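PDB 4UX5: transcription factor MBP1 from Magnaporthe oryzae, which binds DNA through its winged helix-turn-helix domain and probably acts as a transcription activator for RNA polymerase II genes. Local coordinates for residues G96-L99 and A100-N104. Sequence-based numbering, arbitrary orientation.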
loop_
_atom_site.group_PDB
_atom_site.type_symbol
_atom_site.label_atom_id
_atom_site.label_comp_id
_atom_site.label_asym_id
_atom_site.label_seq_id
_atom_site.Cartn_x
_atom_site.Cartn_y
_atom_site.Cartn_z
ATOM N N GLY A 96 -5.404 -5.188 -19.026
ATOM C CA GLY A 96 -5.533 -3.755 -19.212
ATOM C C GLY A 96 -6.310 -3.424 -20.471
ATOM O O GLY A 96 -7.150 -2.523 -20.475
ATOM N N GLU A 97 -6.027 -4.157 -21.545
ATOM C CA GLU A 97 -6.746 -3.981 -22.802
ATOM C C GLU A 97 -8.219 -4.327 -22.629
ATOM O O GLU A 97 -9.093 -3.639 -23.155
ATOM C CB GLU A 97 -6.125 -4.837 -23.906
ATOM C CG GLU A 97 -6.907 -4.831 -25.209
ATOM C CD GLU A 97 -6.140 -5.457 -26.358
ATOM O OE1 GLU A 97 -4.951 -5.791 -26.168
ATOM O OE2 GLU A 97 -6.724 -5.612 -27.453
ATOM N N ALA A 98 -8.483 -5.394 -21.881
ATOM C CA ALA A 98 -9.849 -5.815 -21.596
ATOM C C ALA A 98 -10.584 -4.747 -20.795
ATOM O O ALA A 98 -11.706 -4.369 -21.126
ATOM C CB ALA A 98 -9.850 -7.137 -20.847
ATOM N N LEU A 99 -9.931 -4.262 -19.743
ATOM C CA LEU A 99 -10.484 -3.213 -18.891
ATOM C C LEU A 99 -10.791 -1.945 -19.680
ATOM O O LEU A 99 -11.821 -1.305 -19.468
ATOM C CB LEU A 99 -9.516 -2.890 -17.751
ATOM C CG LEU A 99 -9.951 -1.810 -16.760
ATOM C CD1 LEU A 99 -11.121 -2.296 -15.922
ATOM C CD2 LEU A 99 -8.790 -1.393 -15.871
ATOM N N ALA A 100 -9.887 -1.586 -20.586
ATOM C CA ALA A 100 -10.044 -0.383 -21.388
ATOM C C ALA A 100 -11.232 -0.514 -22.334
ATOM O O ALA A 100 -11.947 0.457 -22.587
ATOM C CB ALA A 100 -8.770 -0.096 -22.167
ATOM N N HIS A 101 -11.442 -1.717 -22.856
ATOM C CA HIS A 101 -12.591 -1.980 -23.707
ATOM C C HIS A 101 -13.885 -1.897 -22.905
ATOM O O HIS A 101 -14.798 -1.161 -23.278
ATOM C CB HIS A 101 -12.468 -3.349 -24.383
ATOM C CG HIS A 101 -11.587 -3.348 -25.593
ATOM N ND1 HIS A 101 -10.357 -3.973 -25.621
ATOM C CD2 HIS A 101 -11.754 -2.795 -26.817
ATOM C CE1 HIS A 101 -9.810 -3.808 -26.810
ATOM N NE2 HIS A 101 -10.636 -3.095 -27.556
ATOM N N ARG A 102 -13.944 -2.634 -21.795
ATOM C CA ARG A 102 -15.138 -2.689 -20.948
ATOM C C ARG A 102 -15.576 -1.314 -20.454
ATOM O O ARG A 102 -16.752 -1.100 -20.161
ATOM C CB ARG A 102 -14.909 -3.609 -19.741
ATOM C CG ARG A 102 -14.630 -5.062 -20.090
ATOM C CD ARG A 102 -14.855 -5.977 -18.893
ATOM N NE ARG A 102 -14.222 -5.482 -17.672
ATOM C CZ ARG A 102 -12.995 -5.809 -17.274
ATOM N NH1 ARG A 102 -12.252 -6.630 -18.004
ATOM N NH2 ARG A 102 -12.509 -5.313 -16.144
ATOM N N ASN A 103 -14.630 -0.385 -20.362
ATOM C CA ASN A 103 -14.930 0.961 -19.894
ATOM C C ASN A 103 -14.832 1.999 -21.009
ATOM O O ASN A 103 -14.699 3.194 -20.744
ATOM C CB ASN A 103 -14.002 1.336 -18.737
ATOM C CG ASN A 103 -14.259 0.503 -17.494
ATOM O OD1 ASN A 103 -15.078 0.866 -16.649
ATOM N ND2 ASN A 103 -13.564 -0.623 -17.379
ATOM N N ASN A 104 -14.885 1.527 -22.252
ATOM C CA ASN A 104 -15.028 2.398 -23.419
ATOM C C ASN A 104 -13.937 3.467 -23.543
ATOM O O ASN A 104 -14.238 4.653 -23.669
ATOM C CB ASN A 104 -16.405 3.073 -23.381
ATOM C CG ASN A 104 -16.856 3.572 -24.745
ATOM O OD1 ASN A 104 -16.578 2.951 -25.771
ATOM N ND2 ASN A 104 -17.560 4.699 -24.757
#
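Asn103 turns its side-chain amide back onto the carbonyl of Leu99, closing the last turn of helix 93-102, part of the KilA-N-type winged helix-turn-helix DNA-binding domain. The bond from ND2 of Asn103 to O of Leu99 is 2.8 Å long and nearly straight (175°), with the oxygen lying in the amide plane of Asn103. Asn103 is the first residue to leave helical angles, and its N reaches the same oxygen only weakly; asparagine suits the place because its short amide can supply the second N-H. Ordinary helical bonds precede it, Ala100 N to Gly96 O and Arg102 N to Ala98 O, both 2.9 Å. Beyond, Asn104 with its positive phi is the C' residue of a Schellman motif, its N bonded to O of His101, while N of Ile105 returns to O of Ala100.

On another flank, O of Glu97 takes the backbone N of His101 (3.0 Å) and, weakly, its ring ND1. Glu97, extended with CG anti to its own backbone N (chi1 174°), runs alongside the imidazole, CG 3.5 Å from CE1 of His101. Its OE2 sits at the ring edge, in plane, the carboxylate turned 37° from the ring. The ring also stacks with Phe106.

Van der Waals contacts centre on Leu99, whose CD1 methyl packs against two nitrogens, NH2 of Arg102 and ND2 of Asn103, each at 3.3 Å. Arg102 bends at chi3, laying one guanidinium face over CA of Leu99. Leucine suits this buried position, reaching on to Ala49 and Val71 from helices 49-55 and 60-71.

The nearest atoms stay about 10 Å from the bound DNA, so this is structural packing. Chemically, the Leu99 carbonyl accepts one straight bond from ND2 and one weak bond from N, while the nearby carboxylate would tend to favour a protonated imidazole.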